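Local atomic coordinates of proteasome activator protein PA26 (Trypanosoma brucei, PDB entry 1YAR), a protein that forms a ring-shaped 11S activator that docks on the ends of the 20S proteasome and probably opens its gate to let peptide substrates through. Residues N17-Y22 and I98-P103; P143-M148 and V200-T205. One frame throughout, in Å; residues are numbered along the deposited sequence.

Contact 1. Residues N17-Y22 and I98-P103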
loop_
_atom_site.group_PDB
_atom_site.type_symbol
_atom_site.label_atom_id
_atom_site.label_comp_id
_atom_site.label_asym_id
_atom_site.label_seq_id
_atom_site.Cartn_x
_atom_site.Cartn_y
_atom_site.Cartn_z
ATOM N N ASN O 17 72.829 21.717 -66.154
ATOM C CA ASN O 17 73.804 21.585 -67.257
ATOM C C ASN O 17 74.556 20.263 -67.198
ATOM O O ASN O 17 74.747 19.588 -68.210
ATOM C CB ASN O 17 74.844 22.696 -67.226
ATOM C CG ASN O 17 74.263 24.062 -67.530
ATOM O OD1 ASN O 17 73.088 24.194 -67.898
ATOM N ND2 ASN O 17 75.089 25.102 -67.356
ATOM N N LEU O 18 75.018 19.940 -65.993
ATOM C CA LEU O 18 75.603 18.643 -65.682
ATOM C C LEU O 18 74.694 17.496 -66.134
ATOM O O LEU O 18 75.112 16.642 -66.915
ATOM C CB LEU O 18 75.852 18.583 -64.167
ATOM C CG LEU O 18 77.142 17.993 -63.607
ATOM C CD1 LEU O 18 78.364 18.446 -64.390
ATOM C CD2 LEU O 18 77.294 18.330 -62.118
ATOM N N ARG O 19 73.444 17.487 -65.663
ATOM C CA ARG O 19 72.533 16.373 -65.930
ATOM C C ARG O 19 72.059 16.319 -67.383
ATOM O O ARG O 19 71.812 15.241 -67.927
ATOM C CB ARG O 19 71.354 16.371 -64.941
ATOM C CG ARG O 19 71.797 16.107 -63.490
ATOM C CD ARG O 19 70.666 16.078 -62.471
ATOM N NE ARG O 19 71.189 16.054 -61.100
ATOM C CZ ARG O 19 70.464 16.279 -60.011
ATOM N NH1 ARG O 19 69.178 16.587 -60.114
ATOM N NH2 ARG O 19 71.038 16.244 -58.814
ATOM N N ASP O 20 71.941 17.486 -68.015
ATOM C CA ASP O 20 71.626 17.557 -69.448
ATOM C C ASP O 20 72.732 16.992 -70.336
ATOM O O ASP O 20 72.448 16.520 -71.431
ATOM C CB ASP O 20 71.340 19.009 -69.883
ATOM C CG ASP O 20 70.002 19.534 -69.367
ATOM O OD1 ASP O 20 69.205 18.749 -68.808
ATOM O OD2 ASP O 20 69.660 20.734 -69.473
ATOM N N SER O 21 73.971 17.049 -69.848
ATOM C CA SER O 21 75.157 16.604 -70.595
ATOM C C SER O 21 75.442 15.104 -70.475
ATOM O O SER O 21 76.108 14.525 -71.342
ATOM C CB SER O 21 76.394 17.400 -70.171
ATOM O OG SER O 21 76.706 17.191 -68.802
ATOM N N TYR O 22 74.949 14.498 -69.391
ATOM C CA TYR O 22 75.062 13.061 -69.142
ATOM C C TYR O 22 73.705 12.546 -68.702
ATOM O O TYR O 22 73.351 12.623 -67.530
ATOM C CB TYR O 22 76.140 12.810 -68.079
ATOM C CG TYR O 22 77.533 13.005 -68.641
ATOM C CD1 TYR O 22 78.153 14.264 -68.654
ATOM C CD2 TYR O 22 78.216 11.930 -69.190
ATOM C CE1 TYR O 22 79.434 14.420 -69.206
ATOM C CE2 TYR O 22 79.475 12.079 -69.729
ATOM C CZ TYR O 22 80.072 13.307 -69.735
ATOM O OH TYR O 22 81.326 13.376 -70.288
ATOM N N ILE O 98 75.005 8.268 -63.054
ATOM C CA ILE O 98 74.554 8.003 -61.674
ATOM C C ILE O 98 75.063 9.034 -60.651
ATOM O O ILE O 98 74.268 9.635 -59.913
ATOM C CB ILE O 98 74.924 6.560 -61.256
ATOM C CG1 ILE O 98 74.333 5.559 -62.258
ATOM C CG2 ILE O 98 74.412 6.284 -59.847
ATOM C CD1 ILE O 98 74.941 4.153 -62.155
ATOM N N ALA O 99 76.376 9.248 -60.607
ATOM C CA ALA O 99 76.977 10.060 -59.553
ATOM C C ALA O 99 76.456 11.494 -59.500
ATOM O O ALA O 99 76.325 12.073 -58.415
ATOM C CB ALA O 99 78.503 10.051 -59.644
ATOM N N ILE O 100 76.142 12.067 -60.658
ATOM C CA ILE O 100 75.608 13.432 -60.689
ATOM C C ILE O 100 74.108 13.492 -60.362
ATOM O O ILE O 100 73.514 14.576 -60.410
ATOM C CB ILE O 100 75.919 14.149 -62.067
ATOM C CG1 ILE O 100 75.133 13.492 -63.210
ATOM C CG2 ILE O 100 77.413 14.109 -62.345
ATOM C CD1 ILE O 100 75.408 14.113 -64.627
ATOM N N ARG O 101 73.489 12.344 -60.069
ATOM C CA ARG O 101 72.096 12.330 -59.582
ATOM C C ARG O 101 71.932 11.751 -58.169
ATOM O O ARG O 101 70.814 11.495 -57.712
ATOM C CB ARG O 101 71.188 11.599 -60.568
ATOM C CG ARG O 101 71.084 12.284 -61.919
ATOM C CD ARG O 101 70.392 11.453 -62.987
ATOM N NE ARG O 101 70.155 12.249 -64.201
ATOM C CZ ARG O 101 71.048 12.489 -65.161
ATOM N NH1 ARG O 101 72.285 11.989 -65.097
ATOM N NH2 ARG O 101 70.692 13.242 -66.207
ATOM N N ILE O 102 73.040 11.551 -57.467
ATOM C CA ILE O 102 72.954 11.182 -56.045
ATOM C C ILE O 102 72.384 12.403 -55.354
ATOM O O ILE O 102 72.924 13.488 -55.520
ATOM C CB ILE O 102 74.340 10.789 -55.487
ATOM C CG1 ILE O 102 74.793 9.463 -56.107
ATOM C CG2 ILE O 102 74.297 10.684 -53.937
ATOM C CD1 ILE O 102 76.298 9.179 -55.907
ATOM N N PRO O 103 71.262 12.253 -54.639
ATOM C CA PRO O 103 70.540 13.424 -54.125
ATOM C C PRO O 103 71.092 13.975 -52.824
ATOM O O PRO O 103 72.057 13.420 -52.268
ATOM C CB PRO O 103 69.116 12.889 -53.914
ATOM C CG PRO O 103 69.313 11.421 -53.566
ATOM C CD PRO O 103 70.558 10.988 -54.348
#
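With CG beside the backbone N (chi1 -65°) and an extended chain out to NE, Arg19 reaches from helix 11-21 to the carbonyl of Ile100; Arg101 has the same first torsion and runs back past it in the opposite direction. Each arginine donates to backbone oxygen across the contact. Arg19 NE bonds Ile100 O at 2.8 Å, with NH2 adding a weak second bond. Arg101 grips Tyr22 O end-on through two nitrogens, NH1 at 2.7 Å and NH2 at 3.0 Å, the oxygen lying in the guanidinium plane. Its NH2 also donates to Arg19 O at 2.9 Å, less straight and tilted out of that plane. Arg19 CG sits 4.0 Å above the centre of the Arg101 guanidinium, turned 34° from that of Arg19. Beside these bonds Ile100 lays CD1 against Tyr22 CB at 3.8 Å, and its CG2 meets Leu18 CG. Arg101 thus engages two carbonyls at the C-terminal end of helix 11-21, and with Ile100 it forms the middle of the type I turn Ala99-Ile102, by which the chain leaves helix 71-99. Tyr22 packs on Thr96 and Val97, Arg101 reaches Ile226 of helix 183-226, and Asn216 of a neighbouring subunit accepts from Arg19 NH2.

Contact 2. Residues P143-M148 and V200-T205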
loop_
_atom_site.group_PDB
_atom_site.type_symbol
_atom_site.label_atom_id
_atom_site.label_comp_id
_atom_site.label_asym_id
_atom_site.label_seq_id
_atom_site.Cartn_x
_atom_site.Cartn_y
_atom_site.Cartn_z
ATOM N N PRO O 143 92.182 -10.010 -58.554
ATOM C CA PRO O 143 91.458 -11.248 -58.854
ATOM C C PRO O 143 91.305 -11.565 -60.362
ATOM O O PRO O 143 90.945 -12.690 -60.733
ATOM C CB PRO O 143 90.085 -11.013 -58.204
ATOM C CG PRO O 143 89.891 -9.485 -58.234
ATOM C CD PRO O 143 91.279 -8.931 -58.110
ATOM N N THR O 144 91.576 -10.602 -61.226
ATOM C CA THR O 144 91.453 -10.851 -62.656
ATOM C C THR O 144 92.739 -11.559 -63.137
ATOM O O THR O 144 93.828 -11.283 -62.615
ATOM C CB THR O 144 91.174 -9.505 -63.381
ATOM O OG1 THR O 144 90.833 -9.732 -64.757
ATOM C CG2 THR O 144 92.431 -8.657 -63.438
ATOM N N PRO O 145 92.630 -12.519 -64.056
ATOM C CA PRO O 145 93.824 -13.229 -64.541
ATOM C C PRO O 145 94.870 -12.297 -65.168
ATOM O O PRO O 145 96.075 -12.552 -65.069
ATOM C CB PRO O 145 93.255 -14.208 -65.570
ATOM C CG PRO O 145 91.859 -14.443 -65.074
ATOM C CD PRO O 145 91.391 -13.067 -64.641
ATOM N N ILE O 146 94.400 -11.213 -65.777
ATOM C CA ILE O 146 95.279 -10.242 -66.389
ATOM C C ILE O 146 94.556 -8.904 -66.481
ATOM O O ILE O 146 93.365 -8.858 -66.795
ATOM C CB ILE O 146 95.801 -10.768 -67.773
ATOM C CG1 ILE O 146 97.140 -10.135 -68.116
ATOM C CG2 ILE O 146 94.764 -10.644 -68.896
ATOM C CD1 ILE O 146 97.788 -10.758 -69.382
ATOM N N GLY O 147 95.261 -7.827 -66.184
ATOM C CA GLY O 147 94.656 -6.504 -66.241
ATOM C C GLY O 147 94.927 -5.680 -67.486
ATOM O O GLY O 147 95.437 -6.180 -68.485
ATOM N N MET O 148 94.627 -4.389 -67.390
ATOM C CA MET O 148 94.714 -3.435 -68.503
ATOM C C MET O 148 96.113 -3.160 -69.053
ATOM O O MET O 148 96.265 -2.642 -70.168
ATOM C CB MET O 148 94.131 -2.102 -68.060
ATOM C CG MET O 148 92.643 -2.052 -68.114
ATOM S SD MET O 148 92.107 -0.355 -68.077
ATOM C CE MET O 148 92.439 0.106 -69.780
ATOM N N VAL O 200 94.633 -14.204 -71.169
ATOM C CA VAL O 200 93.657 -13.531 -72.038
ATOM C C VAL O 200 92.375 -14.359 -72.216
ATOM O O VAL O 200 91.285 -13.802 -72.146
ATOM C CB VAL O 200 94.271 -13.124 -73.408
ATOM C CG1 VAL O 200 93.192 -12.550 -74.313
ATOM C CG2 VAL O 200 95.384 -12.092 -73.194
ATOM N N GLU O 201 92.494 -15.675 -72.426
ATOM C CA GLU O 201 91.296 -16.532 -72.543
ATOM C C GLU O 201 90.429 -16.486 -71.271
ATOM O O GLU O 201 89.208 -16.382 -71.349
ATOM C CB GLU O 201 91.634 -18.000 -72.811
ATOM C CG GLU O 201 92.337 -18.313 -74.126
ATOM C CD GLU O 201 92.684 -19.797 -74.231
ATOM O OE1 GLU O 201 93.892 -20.140 -74.175
ATOM O OE2 GLU O 201 91.749 -20.628 -74.326
ATOM N N LEU O 202 91.080 -16.597 -70.118
ATOM C CA LEU O 202 90.399 -16.552 -68.826
ATOM C C LEU O 202 89.827 -15.172 -68.531
ATOM O O LEU O 202 88.679 -15.062 -68.092
ATOM C CB LEU O 202 91.359 -16.957 -67.711
ATOM C CG LEU O 202 92.019 -18.336 -67.811
ATOM C CD1 LEU O 202 93.086 -18.440 -66.728
ATOM C CD2 LEU O 202 91.009 -19.489 -67.718
ATOM N N ALA O 203 90.637 -14.126 -68.731
ATOM C CA ALA O 203 90.182 -12.759 -68.473
ATOM C C ALA O 203 88.998 -12.360 -69.356
ATOM O O ALA O 203 88.081 -11.699 -68.870
ATOM C CB ALA O 203 91.312 -11.772 -68.623
ATOM N N THR O 204 89.005 -12.749 -70.638
ATOM C CA THR O 204 87.847 -12.441 -71.509
ATOM C C THR O 204 86.560 -13.083 -71.010
ATOM O O THR O 204 85.503 -12.433 -71.016
ATOM C CB THR O 204 88.062 -12.817 -72.999
ATOM O OG1 THR O 204 88.533 -14.159 -73.102
ATOM C CG2 THR O 204 89.155 -11.938 -73.647
ATOM N N THR O 205 86.661 -14.341 -70.589
ATOM C CA THR O 205 85.535 -15.066 -69.997
ATOM C C THR O 205 84.999 -14.322 -68.763
ATOM O O THR O 205 83.800 -14.052 -68.663
ATOM C CB THR O 205 85.976 -16.504 -69.646
ATOM O OG1 THR O 205 86.178 -17.253 -70.853
ATOM C CG2 THR O 205 84.874 -17.264 -68.972
#
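Ala203 offers its methyl to Ile146, and the loop residue answers with its CG2 branch, the two carbons meeting at 3.6 Å in the closest approach between 143-148 and 200-205. In Ile146 a chi1 of -154° swings the longer branch, CG1, to the far side of CB from the backbone N, which puts CG2 between that N and the carbonyl carbon, where it meets the Ala203 methyl. One residue earlier, the Pro145 ring lies across the start of the Leu202 side chain and the adjoining backbone of Ala203: its CG is 3.7 Å from Leu202 CB and 3.9 Å from Ala203 N, while its CD lies 4.0 Å from Ala203 CA. The ring thus bears on two consecutive residues of the helix, and the small side chain of Ala203 lets the loop come within 5.4 Å, measured from Pro145 CA to Ala203 CA. No hydrogen bond crosses; the fit rests on van der Waals contact, mostly between apolar groups, and all the residues that touch are buried.

Thr144 OG1 is hydrogen-bonded to Thr130 O, tethering the loop to the end of helix 111-130, and Gly147 N donates to Glu135 OE2 of a neighbouring subunit. Ile146 also packs on Lys199 and Phe196, one and two turns before Ala203, while Ala203 touches Tyr80 of helix 71-99 and Val200 meets Ile45 of helix 24-57, so the loop linking helices 111-130 and 150-166 is laid against the four-helix bundle characteristic of 11S activator subunits.

Both segments of contact 1 precede those of contact 2 in the chain, and the centres of the two contacts are 32 Å apart, with the nearest atoms about 17 Å from each other. Two long helices connect them. Helix 71-99 ends at contact 1 and, farther back, packs behind contact 2; helix 183-226 carries one side of contact 2 and ends beside contact 1. Contact 1 thus belongs to one end of the elongated subunit and contact 2 lies nearer its middle. Contact 1 borders one neighbouring copy and contact 2 chiefly the other, as expected of a subunit in a ring. The link from helix 71-99 to helix 111-130, where contact 1 sits, probably leads into the activation loop, as in other 11S activators.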